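PDB 4A35: mitochondrial enolase superfamily member 1, which catalyses the magnesium-dependent dehydration of L-fuconate to 2-keto-3-deoxy-L-fuconate, a step in the breakdown of L-fucose. Local coordinates for residues 70-78 / 92-102; 133-141 / 368-376. All coordinates share one frame; numbering follows the deposited sequence.

Contact 1: residues 70-78 / 92-102; sequences VNALAHHVL and FYRQLTSDGQL
The imidazole of His76 is met on one face by the backbone carbonyl O of Gln95, about 3.8 Å over the plane and nearer the border of the ring than its centre, and on the other by CE1 of the neighbouring His75; at its edge sits the carboxylate of Asp99. The contact belongs to the N-terminal capping domain of the mandelate racemase/muconate lactonizing family, where the end of helix 63-73 and the turns after it pack on helix 89-97. His76 NE2 donates to the anti lone pair of Asp99 OD2 at 2.7 Å, bent to 139° at the hydrogen although the acceptor lies almost in the ring plane. Leu96 CD2 packs 3.4 Å from His76 CB. With CG anti to the backbone N (chi1 -177°), Phe92 brings its rim to the opposing backbone, CE1 lying 3.4 Å from His76 O in the ring plane. Leu73 CD2 meets Leu102 CD1 at 3.9 Å, while the second subunit packs its Glu64 on Ala72 and its Gly62 on Leu102. Asp99 OD1 accepts from Gln101 N at 3.0 Å, an Asx turn, and from Leu102 N one residue further, which makes it an Asx motif, this second bond being 2.9 Å and nearly straight at 172°.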
ATOM      1  N   VAL A  70       1.134   2.418 -15.275  1.00 15.76           N
ATOM      2  CA  VAL A  70       1.539   3.653 -15.971  1.00 15.30           C
ATOM      3  C   VAL A  70       0.539   3.855 -17.168  1.00 17.80           C
ATOM      4  O   VAL A  70       0.003   4.953 -17.356  1.00 17.84           O
ATOM      5  CB  VAL A  70       3.025   3.679 -16.424  1.00 17.34           C
ATOM      6  CG1 VAL A  70       3.281   4.905 -17.361  1.00 16.86           C
ATOM      7  CG2 VAL A  70       3.957   3.733 -15.192  1.00 15.67           C
ATOM      8  N   ASN A  71       0.273   2.786 -17.949  1.00 16.37           N
ATOM      9  CA  ASN A  71      -0.696   2.829 -19.060  1.00 15.94           C
ATOM     10  C   ASN A  71      -2.094   3.264 -18.585  1.00 19.78           C
ATOM     11  O   ASN A  71      -2.752   4.029 -19.304  1.00 20.50           O
ATOM     12  CB  ASN A  71      -0.738   1.475 -19.817  1.00 18.55           C
ATOM     13  CG  ASN A  71       0.526   1.298 -20.652  1.00 28.11           C
ATOM     14  OD1 ASN A  71       1.065   2.278 -21.191  1.00 27.97           O
ATOM     15  ND2 ASN A  71       1.018   0.066 -20.815  1.00 24.61           N
ATOM     16  N   ALA A  72      -2.531   2.836 -17.362  1.00 16.45           N
ATOM     17  CA  ALA A  72      -3.824   3.249 -16.786  1.00 17.13           C
ATOM     18  C   ALA A  72      -3.833   4.732 -16.449  1.00 20.41           C
ATOM     19  O   ALA A  72      -4.892   5.371 -16.515  1.00 18.65           O
ATOM     20  CB  ALA A  72      -4.146   2.406 -15.536  1.00 17.18           C
ATOM     21  N   LEU A  73      -2.673   5.294 -16.079  1.00 17.14           N
ATOM     22  CA  LEU A  73      -2.628   6.713 -15.720  1.00 18.17           C
ATOM     23  C   LEU A  73      -2.406   7.641 -16.895  1.00 21.73           C
ATOM     24  O   LEU A  73      -2.662   8.847 -16.777  1.00 20.22           O
ATOM     25  CB  LEU A  73      -1.476   6.947 -14.714  1.00 16.54           C
ATOM     26  CG  LEU A  73      -1.708   6.400 -13.299  1.00 19.43           C
ATOM     27  CD1 LEU A  73      -0.377   6.276 -12.538  1.00 19.69           C
ATOM     28  CD2 LEU A  73      -2.750   7.227 -12.548  1.00 20.89           C
ATOM     29  N   ALA A  74      -1.865   7.103 -18.001  1.00 19.64           N
ATOM     30  CA  ALA A  74      -1.430   7.893 -19.176  1.00 20.65           C
ATOM     31  C   ALA A  74      -2.465   8.921 -19.697  1.00 25.20           C
ATOM     32  O   ALA A  74      -2.065  10.039 -20.061  1.00 24.18           O
ATOM     33  CB  ALA A  74      -0.999   6.977 -20.321  1.00 21.32           C
ATOM     34  N   HIS A  75      -3.774   8.563 -19.729  1.00 22.06           N
ATOM     35  CA  HIS A  75      -4.810   9.479 -20.267  1.00 22.86           C
ATOM     36  C   HIS A  75      -4.867  10.842 -19.461  1.00 29.04           C
ATOM     37  O   HIS A  75      -5.297  11.865 -20.021  1.00 28.79           O
ATOM     38  CB  HIS A  75      -6.179   8.794 -20.306  1.00 22.33           C
ATOM     39  CG  HIS A  75      -6.759   8.581 -18.931  1.00 24.37           C
ATOM     40  ND1 HIS A  75      -7.684   9.461 -18.396  1.00 26.47           N
ATOM     41  CD2 HIS A  75      -6.516   7.602 -18.027  1.00 23.32           C
ATOM     42  CE1 HIS A  75      -7.980   8.986 -17.187  1.00 23.74           C
ATOM     43  NE2 HIS A  75      -7.322   7.868 -16.927  1.00 23.32           N
ATOM     44  N   HIS A  76      -4.421  10.842 -18.171  1.00 24.91           N
ATOM     45  CA  HIS A  76      -4.369  12.069 -17.327  1.00 23.98           C
ATOM     46  C   HIS A  76      -3.292  13.053 -17.786  1.00 26.92           C
ATOM     47  O   HIS A  76      -3.434  14.249 -17.530  1.00 26.59           O
ATOM     48  CB  HIS A  76      -4.101  11.765 -15.833  1.00 23.36           C
ATOM     49  CG  HIS A  76      -5.237  11.090 -15.108  1.00 26.74           C
ATOM     50  ND1 HIS A  76      -6.522  11.635 -15.088  1.00 30.07           N
ATOM     51  CD2 HIS A  76      -5.260   9.901 -14.458  1.00 26.70           C
ATOM     52  CE1 HIS A  76      -7.262  10.771 -14.389  1.00 28.13           C
ATOM     53  NE2 HIS A  76      -6.526   9.751 -13.944  1.00 26.79           N
ATOM     54  N   VAL A  77      -2.212  12.570 -18.447  1.00 24.45           N
ATOM     55  CA  VAL A  77      -1.130  13.472 -18.852  1.00 25.47           C
ATOM     56  C   VAL A  77      -1.193  13.752 -20.361  1.00 26.67           C
ATOM     57  O   VAL A  77      -0.779  14.824 -20.790  1.00 25.27           O
ATOM     58  CB  VAL A  77       0.268  12.926 -18.383  1.00 30.73           C
ATOM     59  CG1 VAL A  77       0.728  11.719 -19.197  1.00 30.12           C
ATOM     60  CG2 VAL A  77       1.339  14.022 -18.350  1.00 31.20           C
ATOM     61  N   LEU A  78      -1.746  12.833 -21.151  1.00 22.96           N
ATOM     62  CA  LEU A  78      -1.820  12.985 -22.597  1.00 23.39           C
ATOM     63  C   LEU A  78      -2.796  14.105 -22.986  1.00 27.62           C
ATOM     64  O   LEU A  78      -3.848  14.265 -22.352  1.00 26.50           O
ATOM     65  CB  LEU A  78      -2.235  11.662 -23.265  1.00 23.89           C
ATOM     66  CG  LEU A  78      -1.132  10.570 -23.341  1.00 28.38           C
ATOM     67  CD1 LEU A  78      -1.757   9.226 -23.770  1.00 30.03           C
ATOM     68  CD2 LEU A  78      -0.006  10.979 -24.331  1.00 28.30           C
ATOM     69  N   PHE A  92      -3.079  18.474 -10.404  1.00 21.93           N
ATOM     70  CA  PHE A  92      -2.649  17.328 -11.247  1.00 21.14           C
ATOM     71  C   PHE A  92      -2.255  16.122 -10.368  1.00 20.83           C
ATOM     72  O   PHE A  92      -2.653  14.967 -10.646  1.00 18.16           O
ATOM     73  CB  PHE A  92      -1.486  17.751 -12.145  1.00 21.65           C
ATOM     74  CG  PHE A  92      -1.041  16.666 -13.089  1.00 21.32           C
ATOM     75  CD1 PHE A  92      -1.859  16.262 -14.146  1.00 23.82           C
ATOM     76  CD2 PHE A  92       0.179  16.028 -12.910  1.00 23.37           C
ATOM     77  CE1 PHE A  92      -1.428  15.301 -15.049  1.00 23.83           C
ATOM     78  CE2 PHE A  92       0.610  15.046 -13.819  1.00 26.36           C
ATOM     79  CZ  PHE A  92      -0.209  14.681 -14.870  1.00 23.08           C
ATOM     80  N   TYR A  93      -1.510  16.410  -9.269  1.00 17.53           N
ATOM     81  CA  TYR A  93      -1.147  15.400  -8.286  1.00 17.48           C
ATOM     82  C   TYR A  93      -2.412  14.690  -7.738  1.00 19.62           C
ATOM     83  O   TYR A  93      -2.487  13.449  -7.733  1.00 18.15           O
ATOM     84  CB  TYR A  93      -0.348  16.050  -7.138  1.00 17.03           C
ATOM     85  CG  TYR A  93       0.182  15.025  -6.162  1.00 18.29           C
ATOM     86  CD1 TYR A  93      -0.597  14.587  -5.083  1.00 20.85           C
ATOM     87  CD2 TYR A  93       1.420  14.410  -6.372  1.00 18.31           C
ATOM     88  CE1 TYR A  93      -0.117  13.624  -4.195  1.00 20.64           C
ATOM     89  CE2 TYR A  93       1.886  13.410  -5.528  1.00 17.77           C
ATOM     90  CZ  TYR A  93       1.109  13.011  -4.444  1.00 22.90           C
ATOM     91  OH  TYR A  93       1.567  12.005  -3.625  1.00 22.13           O
ATOM     92  N   ARG A  94      -3.446  15.480  -7.340  1.00 17.88           N
ATOM     93  CA  ARG A  94      -4.703  14.927  -6.823  1.00 17.93           C
ATOM     94  C   ARG A  94      -5.421  14.057  -7.908  1.00 19.46           C
ATOM     95  O   ARG A  94      -6.015  13.040  -7.575  1.00 20.40           O
ATOM     96  CB  ARG A  94      -5.624  16.064  -6.323  1.00 15.96           C
ATOM     97  CG  ARG A  94      -6.961  15.621  -5.739  1.00 18.17           C
ATOM     98  CD  ARG A  94      -6.831  14.909  -4.389  1.00 19.22           C
ATOM     99  NE  ARG A  94      -6.306  15.790  -3.345  1.00 22.40           N
ATOM    100  CZ  ARG A  94      -7.053  16.654  -2.663  1.00 27.45           C
ATOM    101  NH1 ARG A  94      -8.360  16.740  -2.895  1.00 21.97           N
ATOM    102  NH2 ARG A  94      -6.505  17.431  -1.744  1.00 19.89           N
ATOM    103  N   GLN A  95      -5.373  14.451  -9.179  0.50 16.83           N
ATOM    104  CA  GLN A  95      -6.057  13.655 -10.210  0.50 17.75           C
ATOM    105  C   GLN A  95      -5.374  12.279 -10.413  0.50 21.78           C
ATOM    106  O   GLN A  95      -6.080  11.254 -10.507  0.50 21.92           O
ATOM    107  CB  GLN A  95      -6.172  14.415 -11.535  0.50 19.29           C
ATOM    108  CG  GLN A  95      -6.922  13.625 -12.601  0.50 23.23           C
ATOM    109  CD  GLN A  95      -8.354  13.175 -12.288  0.50 26.66           C
ATOM    110  OE1 GLN A  95      -8.625  12.140 -11.578  0.50 12.90           O
ATOM    111  NE2 GLN A  95      -9.277  13.793 -13.049  0.50 17.29           N
ATOM    112  N   LEU A  96      -4.029  12.245 -10.376  1.00 18.82           N
ATOM    113  CA  LEU A  96      -3.295  10.983 -10.490  1.00 19.05           C
ATOM    114  C   LEU A  96      -3.490  10.073  -9.264  1.00 21.71           C
ATOM    115  O   LEU A  96      -3.591   8.850  -9.433  1.00 21.06           O
ATOM    116  CB  LEU A  96      -1.791  11.203 -10.660  1.00 19.48           C
ATOM    117  CG  LEU A  96      -1.308  11.829 -11.983  1.00 24.96           C
ATOM    118  CD1 LEU A  96       0.198  11.676 -12.120  1.00 26.79           C
ATOM    119  CD2 LEU A  96      -1.978  11.186 -13.187  1.00 26.93           C
ATOM    120  N   THR A  97      -3.434  10.663  -8.043  1.00 17.83           N
ATOM    121  CA  THR A  97      -3.407   9.885  -6.779  1.00 17.22           C
ATOM    122  C   THR A  97      -4.806   9.660  -6.152  1.00 21.54           C
ATOM    123  O   THR A  97      -4.928   8.827  -5.237  1.00 19.91           O
ATOM    124  CB  THR A  97      -2.489  10.609  -5.748  1.00 18.99           C
ATOM    125  OG1 THR A  97      -3.045  11.897  -5.516  1.00 17.43           O
ATOM    126  CG2 THR A  97      -1.025  10.671  -6.164  1.00 19.60           C
ATOM    127  N   SER A  98      -5.819  10.469  -6.562  1.00 18.12           N
ATOM    128  CA  SER A  98      -7.183  10.324  -6.066  1.00 18.00           C
ATOM    129  C   SER A  98      -8.154  10.202  -7.241  1.00 20.50           C
ATOM    130  O   SER A  98      -9.264  10.751  -7.204  1.00 19.10           O
ATOM    131  CB  SER A  98      -7.561  11.469  -5.132  1.00 18.37           C
ATOM    132  OG  SER A  98      -8.650  11.072  -4.311  1.00 18.21           O
ATOM    133  N   ASP A  99      -7.754   9.450  -8.285  1.00 17.62           N
ATOM    134  CA  ASP A  99      -8.668   9.142  -9.410  1.00 17.28           C
ATOM    135  C   ASP A  99      -9.869   8.353  -8.786  1.00 21.77           C
ATOM    136  O   ASP A  99      -9.620   7.424  -8.040  1.00 18.33           O
ATOM    137  CB  ASP A  99      -7.894   8.314 -10.458  1.00 18.17           C
ATOM    138  CG  ASP A  99      -8.744   7.828 -11.625  1.00 23.92           C
ATOM    139  OD1 ASP A  99      -9.642   7.006 -11.398  1.00 19.68           O
ATOM    140  OD2 ASP A  99      -8.454   8.214 -12.768  1.00 28.99           O
ATOM    141  N   GLY A 100     -11.121   8.782  -9.006  1.00 19.32           N
ATOM    142  CA  GLY A 100     -12.304   8.188  -8.373  1.00 19.92           C
ATOM    143  C   GLY A 100     -12.409   6.677  -8.473  1.00 21.15           C
ATOM    144  O   GLY A 100     -12.973   6.051  -7.580  1.00 20.91           O
ATOM    145  N   GLN A 101     -11.797   6.065  -9.524  1.00 18.25           N
ATOM    146  CA  GLN A 101     -11.782   4.601  -9.616  1.00 18.09           C
ATOM    147  C   GLN A 101     -10.388   4.022  -9.304  1.00 19.95           C
ATOM    148  O   GLN A 101     -10.304   3.080  -8.523  1.00 18.78           O
ATOM    149  CB  GLN A 101     -12.243   4.116 -11.001  1.00 17.85           C
ATOM    150  CG  GLN A 101     -13.711   4.471 -11.269  1.00 18.40           C
ATOM    151  CD  GLN A 101     -14.276   3.874 -12.536  1.00 20.97           C
ATOM    152  OE1 GLN A 101     -13.599   3.209 -13.310  1.00 16.84           O
ATOM    153  NE2 GLN A 101     -15.559   4.069 -12.769  1.00 19.21           N
ATOM    154  N   LEU A 102      -9.293   4.572  -9.928  1.00 17.06           N
ATOM    155  CA  LEU A 102      -7.955   4.003  -9.737  1.00 16.94           C
ATOM    156  C   LEU A 102      -7.477   4.100  -8.299  1.00 18.33           C
ATOM    157  O   LEU A 102      -6.682   3.273  -7.887  1.00 19.74           O
ATOM    158  CB  LEU A 102      -6.910   4.670 -10.672  1.00 17.80           C
ATOM    159  CG  LEU A 102      -6.954   4.254 -12.121  1.00 23.85           C
ATOM    160  CD1 LEU A 102      -6.024   5.161 -12.995  1.00 25.31           C
ATOM    161  CD2 LEU A 102      -6.572   2.771 -12.298  1.00 24.42           C
TER

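Contact 2: residues 133-141 / 368-376; sequences KPVWKLLVD and HLIIFDYIS. With EDO (1,2-ethanediol), chain G.
Trp136 N donates to His368 ND1 at 3.0 Å, the bond 156° at the hydrogen and the donor close to the imidazole plane. Pro134 CB lies at the same ring's edge, 3.8 Å from His368 CE1, so the histidine side chain reaches the first turn of helix 135-141. The Trp136 indole is turned by its chi1 of 71°, which sets CG between the backbone N and the carbonyl carbon; one face thereby receives Ile371 CG2, and Ile375 CD1 meets Trp136 CZ3 at 3.7 Å. Further along, Leu139 CB approaches Phe372 CD1 at 3.4 Å, the two side chains crossing at about a right angle, and Val140 CG2 touches Ile375 CG2 at 3.7 Å. The helix axes approach to 8.4 Å and cross at -30°, joining the capping domain to helix 362-377 of the barrel domain characteristic of the enolase superfamily. An alanine in place of His368 would probably leave Trp136 N without its acceptor and open a gap beside Pro134. Outside this layer, His368 NE2 bonds to Ser416 OG and the Tyr415 ring and the imidazole pair edge-to-face, while Trp136 NE1 is held by Pro410 O. Asp373, pointing away from helix 135-141, belongs to a magnesium site with Tyr188 and Ser380, and Tyr374 OH hydrogen-bonds O1 of an ethanediol, probably from the crystallisation liquor, at 2.6 Å.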
ATOM      1  N   LYS A 133      17.373  24.173 -16.313  1.00 23.85           N
ATOM      2  CA  LYS A 133      17.921  24.036 -14.966  1.00 24.12           C
ATOM      3  C   LYS A 133      17.844  22.591 -14.469  1.00 25.76           C
ATOM      4  O   LYS A 133      16.886  21.880 -14.789  1.00 22.91           O
ATOM      5  CB  LYS A 133      17.084  24.913 -13.984  1.00 24.17           C
ATOM      6  CG  LYS A 133      17.362  26.388 -14.092  1.00 27.84           C
ATOM      7  CD  LYS A 133      16.429  27.180 -13.177  1.00 26.76           C
ATOM      8  CE  LYS A 133      16.663  28.667 -13.405  1.00 36.43           C
ATOM      9  NZ  LYS A 133      15.822  29.502 -12.515  1.00 28.50           N
ATOM     10  N   PRO A 134      18.849  22.122 -13.697  1.00 22.53           N
ATOM     11  CA  PRO A 134      18.672  20.823 -13.010  1.00 20.90           C
ATOM     12  C   PRO A 134      17.506  20.980 -12.010  1.00 21.57           C
ATOM     13  O   PRO A 134      17.209  22.114 -11.575  1.00 19.98           O
ATOM     14  CB  PRO A 134      20.003  20.626 -12.253  1.00 21.69           C
ATOM     15  CG  PRO A 134      20.625  21.969 -12.187  1.00 27.02           C
ATOM     16  CD  PRO A 134      20.070  22.838 -13.246  1.00 23.05           C
ATOM     17  N   VAL A 135      16.802  19.889 -11.696  1.00 18.43           N
ATOM     18  CA  VAL A 135      15.651  19.958 -10.788  1.00 17.08           C
ATOM     19  C   VAL A 135      16.052  20.636  -9.439  1.00 19.98           C
ATOM     20  O   VAL A 135      15.268  21.443  -8.916  1.00 20.26           O
ATOM     21  CB  VAL A 135      14.980  18.558 -10.598  1.00 18.37           C
ATOM     22  CG1 VAL A 135      14.152  18.489  -9.306  1.00 17.05           C
ATOM     23  CG2 VAL A 135      14.116  18.218 -11.820  1.00 17.75           C
ATOM     24  N   TRP A 136      17.210  20.291  -8.855  1.00 16.97           N
ATOM     25  CA  TRP A 136      17.572  20.923  -7.565  1.00 19.18           C
ATOM     26  C   TRP A 136      17.542  22.485  -7.666  1.00 21.55           C
ATOM     27  O   TRP A 136      17.007  23.157  -6.775  1.00 19.04           O
ATOM     28  CB  TRP A 136      18.929  20.433  -7.020  1.00 17.40           C
ATOM     29  CG  TRP A 136      20.156  20.904  -7.774  1.00 17.69           C
ATOM     30  CD1 TRP A 136      20.833  20.216  -8.739  1.00 20.35           C
ATOM     31  CD2 TRP A 136      20.871  22.143  -7.581  1.00 17.21           C
ATOM     32  NE1 TRP A 136      21.892  20.968  -9.208  1.00 21.00           N
ATOM     33  CE2 TRP A 136      21.964  22.140  -8.489  1.00 21.61           C
ATOM     34  CE3 TRP A 136      20.683  23.264  -6.744  1.00 18.31           C
ATOM     35  CZ2 TRP A 136      22.874  23.204  -8.582  1.00 21.59           C
ATOM     36  CZ3 TRP A 136      21.592  24.332  -6.844  1.00 20.22           C
ATOM     37  CH2 TRP A 136      22.652  24.301  -7.769  1.00 21.78           C
ATOM     38  N   LYS A 137      17.997  23.030  -8.810  1.00 19.06           N
ATOM     39  CA  LYS A 137      18.111  24.469  -9.019  1.00 18.92           C
ATOM     40  C   LYS A 137      16.766  25.066  -9.322  1.00 21.08           C
ATOM     41  O   LYS A 137      16.455  26.150  -8.828  1.00 21.46           O
ATOM     42  CB  LYS A 137      19.145  24.783 -10.119  1.00 20.98           C
ATOM     43  CG  LYS A 137      19.399  26.284 -10.353  1.00 19.98           C
ATOM     44  CD  LYS A 137      19.855  27.038  -9.084  1.00 22.42           C
ATOM     45  CE  LYS A 137      20.416  28.424  -9.417  1.00 23.99           C
ATOM     46  NZ  LYS A 137      20.375  29.312  -8.206  1.00 25.30           N
ATOM     47  N   LEU A 138      15.918  24.313 -10.055  1.00 21.36           N
ATOM     48  CA  LEU A 138      14.540  24.737 -10.321  1.00 20.33           C
ATOM     49  C   LEU A 138      13.824  24.937  -8.990  1.00 22.01           C
ATOM     50  O   LEU A 138      13.120  25.945  -8.804  1.00 20.46           O
ATOM     51  CB  LEU A 138      13.814  23.653 -11.173  1.00 19.12           C
ATOM     52  CG  LEU A 138      12.305  23.875 -11.430  1.00 21.24           C
ATOM     53  CD1 LEU A 138      12.125  25.048 -12.425  1.00 22.70           C
ATOM     54  CD2 LEU A 138      11.636  22.559 -11.965  1.00 21.05           C
ATOM     55  N   LEU A 139      14.003  23.963  -8.059  1.00 18.93           N
ATOM     56  CA  LEU A 139      13.378  24.027  -6.737  1.00 18.38           C
ATOM     57  C   LEU A 139      13.934  25.184  -5.915  1.00 22.67           C
ATOM     58  O   LEU A 139      13.151  25.964  -5.337  1.00 21.96           O
ATOM     59  CB  LEU A 139      13.580  22.689  -6.003  1.00 17.02           C
ATOM     60  CG  LEU A 139      12.780  21.518  -6.595  1.00 20.71           C
ATOM     61  CD1 LEU A 139      13.201  20.204  -5.946  1.00 18.73           C
ATOM     62  CD2 LEU A 139      11.257  21.778  -6.460  1.00 20.71           C
ATOM     63  N   VAL A 140      15.272  25.274  -5.830  1.00 20.79           N
ATOM     64  CA  VAL A 140      15.967  26.387  -5.100  1.00 21.01           C
ATOM     65  C   VAL A 140      15.468  27.787  -5.569  1.00 26.07           C
ATOM     66  O   VAL A 140      15.226  28.658  -4.729  1.00 25.41           O
ATOM     67  CB  VAL A 140      17.508  26.257  -5.219  1.00 24.15           C
ATOM     68  CG1 VAL A 140      18.252  27.575  -4.888  1.00 24.34           C
ATOM     69  CG2 VAL A 140      18.022  25.100  -4.347  1.00 22.76           C
ATOM     70  N   ASP A 141      15.300  27.987  -6.890  1.00 22.97           N
ATOM     71  CA  ASP A 141      14.910  29.273  -7.459  1.00 23.89           C
ATOM     72  C   ASP A 141      13.420  29.557  -7.403  1.00 25.60           C
ATOM     73  O   ASP A 141      13.027  30.692  -7.639  1.00 26.58           O
ATOM     74  CB  ASP A 141      15.403  29.368  -8.910  1.00 25.29           C
ATOM     75  CG  ASP A 141      16.916  29.570  -9.049  1.00 27.86           C
ATOM     76  OD1 ASP A 141      17.609  29.785  -7.987  1.00 24.42           O
ATOM     77  OD2 ASP A 141      17.405  29.571 -10.201  1.00 30.16           O
ATOM     78  N   HIS A 368      19.063  15.470  -6.171  1.00 16.66           N
ATOM     79  CA  HIS A 368      18.440  16.779  -6.391  1.00 17.21           C
ATOM     80  C   HIS A 368      17.615  17.180  -5.179  1.00 19.40           C
ATOM     81  O   HIS A 368      17.595  18.344  -4.803  1.00 19.55           O
ATOM     82  CB  HIS A 368      17.504  16.721  -7.641  1.00 17.60           C
ATOM     83  CG  HIS A 368      18.213  16.606  -8.958  1.00 19.75           C
ATOM     84  ND1 HIS A 368      18.519  17.738  -9.711  1.00 19.40           N
ATOM     85  CD2 HIS A 368      18.623  15.507  -9.623  1.00 19.92           C
ATOM     86  CE1 HIS A 368      19.136  17.284 -10.788  1.00 19.63           C
ATOM     87  NE2 HIS A 368      19.203  15.943 -10.792  1.00 20.53           N
ATOM     88  N   LEU A 369      16.882  16.220  -4.620  1.00 16.21           N
ATOM     89  CA  LEU A 369      15.970  16.518  -3.515  1.00 15.35           C
ATOM     90  C   LEU A 369      16.754  16.920  -2.239  1.00 18.90           C
ATOM     91  O   LEU A 369      16.355  17.852  -1.525  1.00 17.29           O
ATOM     92  CB  LEU A 369      15.030  15.327  -3.247  1.00 14.76           C
ATOM     93  CG  LEU A 369      14.124  14.903  -4.423  1.00 17.64           C
ATOM     94  CD1 LEU A 369      13.327  13.584  -4.071  1.00 15.83           C
ATOM     95  CD2 LEU A 369      13.192  15.991  -4.826  1.00 23.82           C
ATOM     96  N   ILE A 370      17.843  16.205  -1.946  1.00 16.75           N
ATOM     97  CA  ILE A 370      18.594  16.476  -0.717  1.00 16.34           C
ATOM     98  C   ILE A 370      19.498  17.737  -0.852  1.00 17.51           C
ATOM     99  O   ILE A 370      19.674  18.445   0.142  1.00 19.12           O
ATOM    100  CB  ILE A 370      19.336  15.218  -0.210  1.00 20.28           C
ATOM    101  CG1 ILE A 370      19.566  15.288   1.313  1.00 22.47           C
ATOM    102  CG2 ILE A 370      20.620  14.852  -0.998  1.00 19.25           C
ATOM    103  CD1 ILE A 370      18.201  15.325   2.250  1.00 17.24           C
ATOM    104  N   ILE A 371      19.993  18.042  -2.081  1.00 16.07           N
ATOM    105  CA  ILE A 371      20.728  19.283  -2.300  1.00 15.43           C
ATOM    106  C   ILE A 371      19.731  20.453  -2.062  1.00 18.83           C
ATOM    107  O   ILE A 371      20.075  21.426  -1.400  1.00 18.90           O
ATOM    108  CB  ILE A 371      21.413  19.290  -3.666  1.00 17.16           C
ATOM    109  CG1 ILE A 371      22.645  18.307  -3.635  1.00 16.08           C
ATOM    110  CG2 ILE A 371      21.809  20.717  -4.119  1.00 17.29           C
ATOM    111  CD1 ILE A 371      23.126  17.952  -5.002  1.00 18.12           C
ATOM    112  N   PHE A 372      18.509  20.336  -2.640  1.00 17.19           N
ATOM    113  CA  PHE A 372      17.450  21.329  -2.409  1.00 17.84           C
ATOM    114  C   PHE A 372      17.150  21.439  -0.891  1.00 19.93           C
ATOM    115  O   PHE A 372      17.086  22.561  -0.373  1.00 21.07           O
ATOM    116  CB  PHE A 372      16.172  21.040  -3.223  1.00 19.11           C
ATOM    117  CG  PHE A 372      14.964  21.811  -2.689  1.00 19.93           C
ATOM    118  CD1 PHE A 372      14.840  23.183  -2.908  1.00 21.49           C
ATOM    119  CD2 PHE A 372      13.990  21.170  -1.909  1.00 22.18           C
ATOM    120  CE1 PHE A 372      13.736  23.897  -2.399  1.00 20.42           C
ATOM    121  CE2 PHE A 372      12.926  21.901  -1.349  1.00 23.38           C
ATOM    122  CZ  PHE A 372      12.801  23.260  -1.615  1.00 21.30           C
ATOM    123  N   ASP A 373      17.054  20.291  -0.192  1.00 16.89           N
ATOM    124  CA  ASP A 373      16.796  20.281   1.248  1.00 16.97           C
ATOM    125  C   ASP A 373      17.861  21.157   1.977  1.00 20.16           C
ATOM    126  O   ASP A 373      17.507  22.022   2.798  1.00 18.93           O
ATOM    127  CB  ASP A 373      16.800  18.849   1.810  1.00 17.08           C
ATOM    128  CG  ASP A 373      16.578  18.877   3.298  1.00 21.20           C
ATOM    129  OD1 ASP A 373      15.481  19.287   3.715  1.00 21.23           O
ATOM    130  OD2 ASP A 373      17.548  18.598   4.055  1.00 22.63           O
ATOM    131  N   TYR A 374      19.152  20.879   1.721  1.00 17.29           N
ATOM    132  CA  TYR A 374      20.229  21.648   2.353  1.00 17.17           C
ATOM    133  C   TYR A 374      20.156  23.145   2.058  1.00 23.04           C
ATOM    134  O   TYR A 374      20.275  23.974   2.976  1.00 21.29           O
ATOM    135  CB  TYR A 374      21.629  21.135   1.921  1.00 17.49           C
ATOM    136  CG  TYR A 374      22.759  21.952   2.533  1.00 17.67           C
ATOM    137  CD1 TYR A 374      23.011  21.914   3.902  1.00 18.90           C
ATOM    138  CD2 TYR A 374      23.541  22.800   1.748  1.00 18.18           C
ATOM    139  CE1 TYR A 374      24.022  22.687   4.472  1.00 20.15           C
ATOM    140  CE2 TYR A 374      24.563  23.575   2.310  1.00 18.65           C
ATOM    141  CZ  TYR A 374      24.804  23.509   3.665  1.00 20.01           C
ATOM    142  OH  TYR A 374      25.799  24.290   4.206  1.00 20.17           O
ATOM    143  N   ILE A 375      20.036  23.504   0.770  1.00 19.51           N
ATOM    144  CA  ILE A 375      20.044  24.912   0.373  1.00 19.65           C
ATOM    145  C   ILE A 375      18.785  25.666   0.897  1.00 21.42           C
ATOM    146  O   ILE A 375      18.912  26.790   1.371  1.00 18.94           O
ATOM    147  CB  ILE A 375      20.185  25.064  -1.158  1.00 22.09           C
ATOM    148  CG1 ILE A 375      21.563  24.527  -1.643  1.00 22.89           C
ATOM    149  CG2 ILE A 375      19.952  26.533  -1.587  1.00 21.04           C
ATOM    150  CD1 ILE A 375      21.636  24.318  -3.191  1.00 19.41           C
ATOM    151  N   SER A 376      17.593  25.045   0.773  1.00 20.32           N
ATOM    152  CA  SER A 376      16.350  25.787   1.011  1.00 18.16           C
ATOM    153  C   SER A 376      15.477  25.334   2.173  1.00 20.26           C
ATOM    154  O   SER A 376      14.492  26.044   2.465  1.00 20.97           O
ATOM    155  CB  SER A 376      15.500  25.746  -0.266  1.00 19.89           C
ATOM    156  OG  SER A 376      16.153  26.373  -1.363  1.00 23.46           O
TER
HETATM  157  C1  EDO G1450      26.398  23.916   7.903  1.00 25.15           C
HETATM  158  O1  EDO G1450      25.568  24.316   6.831  1.00 24.94           O
HETATM  159  C2  EDO G1450      26.576  22.394   7.956  1.00 27.32           C
HETATM  160  O2  EDO G1450      25.514  21.844   8.704  1.00 24.39           O

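How the contacts relate
Contact 1 closes before contact 2 opens along the chain, and their centres lie 26 Å apart, with nearest atoms about 12 Å from each other. Contact 1 is local, with 13 residues between its segments and both within the N-terminal domain; contact 2 spans 226 intervening residues and ties that domain to the barrel domain. Helix 110-131 lies between them in sequence and touches both, through Thr116 on Leu73 and Trp124 on Leu139. Helix 335-348, which comes between the two segments of contact 2, also reaches Tyr93 and Leu139. The second subunit borders contact 1 but does not touch contact 2, so one pairing adjoins the dimer interface and the other lies at the interdomain junction within a subunit.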